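Local coordinates for protein galactitol 1-phosphate 5-dehydrogenase (Escherichia coli, PDB 4UEJ) that oxidises galactitol 1-phosphate to D-tagatose 6-phosphate with NAD(+) as a zinc-dependent, homodimeric alcohol dehydrogenase of galactitol metabolism, at residues A[171-183]-A[305-317]. Residues are numbered along the deposited sequence; the frame is centred on the assembly and turned at random. Where two conformers were deposited one is given.
Sequences TIGLLAIQCAVAL and LLTERKLSLEPLI
The carboxamide of Q178 reaches out from helix 171-182 and takes hold of the backbone of S312 at both ends. S312 N donates to Q178 OE1 over an unusually short 2.5 Å, nearly straight at the hydrogen but tilted from the carbonyl plane of the amide, while Q178 NE2 returns a 3.0 Å bond to S312 O, which lies close to that amide plane. The glutamine side chain gets there by running extended beyond CG (chi2 -177°), and its CB also rests on L311 CD2. Replacing this glutamine by an alanine is likely to leave S312 N and O without these mates, the loop then being held to the helix here mainly by leucine packing.

Toward the N-terminal end of helix 171-182, L316 spreads its two methyls over the helix: CD2 lies 3.6 Å from L174 CD1, the two side chains lying alongside and pointing opposite ways, and CD1 lies 3.6 Å from L175 CD2. That same L175 methyl meets L313 CD2. Toward the helix C-terminus, C179 SG touches both L311 CD2 and L305 CD1, and A182 CB touches both L305 CD2 and K310 CB at 3.9 Å. One water ties Q178 O to K310 O; another joins T171 OG1 to L316 O.

Helix 297-307 ends in a Schellman motif at R309, and the chain then runs along helix 171-182 to strand 317-321 of the mixed sheet. Helix 171-182 follows strand 163-167 and carries G173 of an apparent GxGxxG pattern, the arrangement of the first beta-alpha unit of a Rossmann fold in zinc-containing alcohol dehydrogenases.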
loop_
_atom_site.group_PDB
_atom_site.type_symbol
_atom_site.label_atom_id
_atom_site.label_comp_id
_atom_site.label_asym_id
_atom_site.label_seq_id
_atom_site.Cartn_x
_atom_site.Cartn_y
_atom_site.Cartn_z
ATOM N N THR A 171 -14.565 16.695 -8.833
ATOM C CA THR A 171 -15.833 15.980 -8.907
ATOM C C THR A 171 -15.777 14.574 -8.308
ATOM O O THR A 171 -16.665 14.171 -7.571
ATOM C CB THR A 171 -16.332 15.885 -10.343
ATOM O OG1 THR A 171 -16.445 17.209 -10.870
ATOM C CG2 THR A 171 -17.697 15.216 -10.372
ATOM N N ILE A 172 -14.727 13.822 -8.636
ATOM C CA ILE A 172 -14.579 12.478 -8.105
ATOM C C ILE A 172 -14.595 12.493 -6.581
ATOM O O ILE A 172 -15.311 11.719 -5.951
ATOM C CB ILE A 172 -13.275 11.818 -8.589
ATOM C CG1 ILE A 172 -13.281 11.691 -10.111
ATOM C CG2 ILE A 172 -13.101 10.445 -7.947
ATOM C CD1 ILE A 172 -14.405 10.841 -10.616
ATOM N N GLY A 173 -13.812 13.389 -6.002
ATOM C CA GLY A 173 -13.767 13.537 -4.551
ATOM C C GLY A 173 -15.087 13.939 -3.911
ATOM O O GLY A 173 -15.483 13.393 -2.879
ATOM N N LEU A 174 -15.777 14.911 -4.504
ATOM C CA LEU A 174 -17.045 15.330 -3.945
ATOM C C LEU A 174 -18.068 14.209 -4.030
ATOM O O LEU A 174 -18.867 14.038 -3.121
ATOM C CB LEU A 174 -17.564 16.577 -4.660
ATOM C CG LEU A 174 -16.725 17.825 -4.395
ATOM C CD1 LEU A 174 -17.137 18.987 -5.311
ATOM C CD2 LEU A 174 -16.869 18.224 -2.925
ATOM N N LEU A 175 -18.057 13.451 -5.128
ATOM C CA LEU A 175 -18.966 12.304 -5.244
ATOM C C LEU A 175 -18.642 11.261 -4.175
ATOM O O LEU A 175 -19.542 10.687 -3.558
ATOM C CB LEU A 175 -18.893 11.679 -6.638
ATOM C CG LEU A 175 -19.544 12.548 -7.738
ATOM C CD1 LEU A 175 -19.103 12.041 -9.120
ATOM C CD2 LEU A 175 -21.037 12.526 -7.627
ATOM N N ALA A 176 -17.350 11.032 -3.961
ATOM C CA ALA A 176 -16.908 10.078 -2.954
ATOM C C ALA A 176 -17.389 10.457 -1.552
ATOM O O ALA A 176 -17.754 9.592 -0.757
ATOM C CB ALA A 176 -15.388 9.952 -2.979
ATOM N N ILE A 177 -17.395 11.745 -1.240
ATOM C CA ILE A 177 -17.952 12.193 0.032
ATOM C C ILE A 177 -19.399 11.781 0.170
ATOM O O ILE A 177 -19.791 11.207 1.191
ATOM C CB ILE A 177 -17.846 13.710 0.178
ATOM C CG1 ILE A 177 -16.372 14.109 0.282
ATOM C CG2 ILE A 177 -18.658 14.183 1.383
ATOM C CD1 ILE A 177 -16.140 15.600 0.179
ATOM N N GLN A 178 -20.188 12.070 -0.863
ATOM C CA GLN A 178 -21.601 11.734 -0.863
ATOM C C GLN A 178 -21.829 10.234 -0.729
ATOM O O GLN A 178 -22.718 9.801 0.011
ATOM C CB GLN A 178 -22.270 12.259 -2.136
ATOM C CG GLN A 178 -22.174 13.754 -2.307
ATOM C CD GLN A 178 -22.907 14.222 -3.544
ATOM O OE1 GLN A 178 -23.852 13.579 -3.982
ATOM N NE2 GLN A 178 -22.472 15.337 -4.117
ATOM N N CYS A 179 -21.018 9.441 -1.432
ATOM C CA CYS A 179 -21.170 7.991 -1.365
ATOM C C CYS A 179 -20.790 7.457 0.021
ATOM O O CYS A 179 -21.501 6.624 0.571
ATOM C CB CYS A 179 -20.340 7.303 -2.440
ATOM S SG CYS A 179 -21.032 7.557 -4.099
ATOM N N ALA A 180 -19.705 7.974 0.587
ATOM C CA ALA A 180 -19.288 7.564 1.931
ATOM C C ALA A 180 -20.391 7.794 2.954
ATOM O O ALA A 180 -20.639 6.953 3.811
ATOM C CB ALA A 180 -18.015 8.301 2.348
ATOM N N VAL A 181 -21.051 8.942 2.877
ATOM C CA VAL A 181 -22.143 9.233 3.789
ATOM C C VAL A 181 -23.286 8.242 3.590
ATOM O O VAL A 181 -23.833 7.705 4.551
ATOM C CB VAL A 181 -22.648 10.676 3.602
ATOM C CG1 VAL A 181 -23.877 10.917 4.444
ATOM C CG2 VAL A 181 -21.534 11.642 3.978
ATOM N N ALA A 182 -23.619 7.977 2.333
ATOM C CA ALA A 182 -24.759 7.136 2.017
ATOM C C ALA A 182 -24.532 5.678 2.425
ATOM O O ALA A 182 -25.482 4.938 2.724
ATOM C CB ALA A 182 -25.066 7.231 0.519
ATOM N N LEU A 183 -23.269 5.281 2.438
ATOM C CA LEU A 183 -22.868 3.903 2.675
ATOM C C LEU A 183 -22.455 3.676 4.123
ATOM O O LEU A 183 -21.893 2.635 4.466
ATOM C CB LEU A 183 -21.721 3.524 1.745
ATOM C CG LEU A 183 -22.066 3.600 0.252
ATOM C CD1 LEU A 183 -20.798 3.499 -0.542
ATOM C CD2 LEU A 183 -23.038 2.508 -0.132
ATOM N N LEU A 305 -28.040 4.564 -5.686
ATOM C CA LEU A 305 -27.844 5.731 -4.826
ATOM C C LEU A 305 -28.457 6.971 -5.474
ATOM O O LEU A 305 -29.055 7.806 -4.793
ATOM C CB LEU A 305 -26.358 5.954 -4.546
ATOM C CG LEU A 305 -25.735 4.883 -3.647
ATOM C CD1 LEU A 305 -24.244 5.128 -3.524
ATOM C CD2 LEU A 305 -26.393 4.877 -2.276
ATOM N N LEU A 306 -28.299 7.091 -6.786
ATOM C CA LEU A 306 -28.907 8.208 -7.506
ATOM C C LEU A 306 -30.424 8.152 -7.423
ATOM O O LEU A 306 -31.088 9.150 -7.138
ATOM C CB LEU A 306 -28.458 8.202 -8.972
ATOM C CG LEU A 306 -27.069 8.774 -9.261
ATOM C CD1 LEU A 306 -26.586 8.399 -10.674
ATOM C CD2 LEU A 306 -27.085 10.281 -9.102
ATOM N N THR A 307 -30.988 6.980 -7.664
ATOM C CA THR A 307 -32.438 6.884 -7.688
ATOM C C THR A 307 -33.008 7.122 -6.303
ATOM O O THR A 307 -34.109 7.634 -6.168
ATOM C CB THR A 307 -32.910 5.528 -8.215
ATOM O OG1 THR A 307 -32.478 4.487 -7.330
ATOM C CG2 THR A 307 -32.328 5.292 -9.569
ATOM N N GLU A 308 -32.241 6.771 -5.278
ATOM C CA GLU A 308 -32.688 6.938 -3.897
ATOM C C GLU A 308 -32.472 8.347 -3.384
ATOM O O GLU A 308 -32.728 8.615 -2.220
ATOM C CB GLU A 308 -31.965 5.949 -2.986
ATOM C CG GLU A 308 -32.368 4.534 -3.270
ATOM C CD GLU A 308 -31.507 3.522 -2.573
ATOM O OE1 GLU A 308 -30.715 3.881 -1.672
ATOM O OE2 GLU A 308 -31.636 2.352 -2.942
ATOM N N ARG A 309 -31.978 9.236 -4.243
ATOM C CA ARG A 309 -31.773 10.634 -3.872
ATOM C C ARG A 309 -30.698 10.799 -2.813
ATOM O O ARG A 309 -30.742 11.735 -2.025
ATOM C CB ARG A 309 -33.083 11.254 -3.353
ATOM C CG ARG A 309 -34.253 11.157 -4.282
ATOM C CD ARG A 309 -33.876 11.497 -5.693
ATOM N NE ARG A 309 -35.059 11.801 -6.498
ATOM C CZ ARG A 309 -35.155 11.554 -7.800
ATOM N NH1 ARG A 309 -34.142 10.988 -8.447
ATOM N NH2 ARG A 309 -36.265 11.869 -8.455
ATOM N N LYS A 310 -29.736 9.888 -2.781
ATOM C CA LYS A 310 -28.669 9.965 -1.792
ATOM C C LYS A 310 -27.495 10.772 -2.325
ATOM O O LYS A 310 -26.578 11.121 -1.586
ATOM C CB LYS A 310 -28.193 8.566 -1.393
ATOM C CG LYS A 310 -29.294 7.575 -1.099
ATOM C CD LYS A 310 -29.862 7.751 0.286
ATOM C CE LYS A 310 -29.538 6.536 1.164
ATOM N NZ LYS A 310 -30.183 5.266 0.706
ATOM N N LEU A 311 -27.510 11.045 -3.626
ATOM C CA LEU A 311 -26.445 11.808 -4.248
ATOM C C LEU A 311 -26.998 13.114 -4.791
ATOM O O LEU A 311 -28.162 13.194 -5.174
ATOM C CB LEU A 311 -25.776 10.997 -5.364
ATOM C CG LEU A 311 -25.206 9.625 -4.990
ATOM C CD1 LEU A 311 -24.363 9.056 -6.117
ATOM C CD2 LEU A 311 -24.375 9.689 -3.711
ATOM N N SER A 312 -26.173 14.150 -4.801
ATOM C CA SER A 312 -26.604 15.436 -5.315
ATOM C C SER A 312 -25.662 15.899 -6.417
ATOM O O SER A 312 -24.490 16.153 -6.165
ATOM C CB SER A 312 -26.663 16.449 -4.168
ATOM O OG SER A 312 -27.032 17.731 -4.622
ATOM N N LEU A 313 -26.167 16.016 -7.641
ATOM C CA LEU A 313 -25.297 16.321 -8.777
ATOM C C LEU A 313 -25.314 17.791 -9.188
ATOM O O LEU A 313 -24.292 18.333 -9.612
ATOM C CB LEU A 313 -25.683 15.466 -9.988
ATOM C CG LEU A 313 -25.839 13.973 -9.743
ATOM C CD1 LEU A 313 -26.306 13.288 -11.032
ATOM C CD2 LEU A 313 -24.513 13.389 -9.240
ATOM N N GLU A 314 -26.469 18.439 -9.082
ATOM C CA GLU A 314 -26.577 19.817 -9.551
ATOM C C GLU A 314 -25.459 20.752 -9.034
ATOM O O GLU A 314 -24.905 21.525 -9.818
ATOM C CB GLU A 314 -27.953 20.396 -9.187
ATOM C CG GLU A 314 -28.262 21.704 -9.896
ATOM C CD GLU A 314 -28.181 21.576 -11.408
ATOM O OE1 GLU A 314 -28.583 20.519 -11.941
ATOM O OE2 GLU A 314 -27.696 22.526 -12.057
ATOM N N PRO A 315 -25.110 20.678 -7.730
ATOM C CA PRO A 315 -24.096 21.633 -7.260
ATOM C C PRO A 315 -22.727 21.402 -7.877
ATOM O O PRO A 315 -21.889 22.291 -7.823
ATOM C CB PRO A 315 -24.034 21.385 -5.747
ATOM C CG PRO A 315 -25.249 20.599 -5.411
ATOM C CD PRO A 315 -25.630 19.847 -6.625
ATOM N N LEU A 316 -22.509 20.220 -8.447
ATOM C CA LEU A 316 -21.218 19.869 -9.019
ATOM C C LEU A 316 -20.983 20.521 -10.372
ATOM O O LEU A 316 -19.841 20.622 -10.827
ATOM C CB LEU A 316 -21.100 18.348 -9.176
ATOM C CG LEU A 316 -21.295 17.523 -7.909
ATOM C CD1 LEU A 316 -21.278 16.035 -8.225
ATOM C CD2 LEU A 316 -20.216 17.876 -6.910
ATOM N N ILE A 317 -22.060 20.957 -11.019
ATOM C CA ILE A 317 -21.972 21.370 -12.415
ATOM C C ILE A 317 -21.619 22.840 -12.547
ATOM O O ILE A 317 -22.318 23.712 -12.015
ATOM C CB ILE A 317 -23.296 21.067 -13.167
ATOM C CG1 ILE A 317 -23.586 19.566 -13.117
ATOM C CG2 ILE A 317 -23.203 21.537 -14.594
ATOM C CD1 ILE A 317 -24.998 19.174 -13.480
HETATM O O HOH W 1 -17.446 19.185 -9.209
HETATM O O HOH W 2 -25.073 10.959 0.672
HETATM O O HOH W 3 -27.270 3.512 1.504
#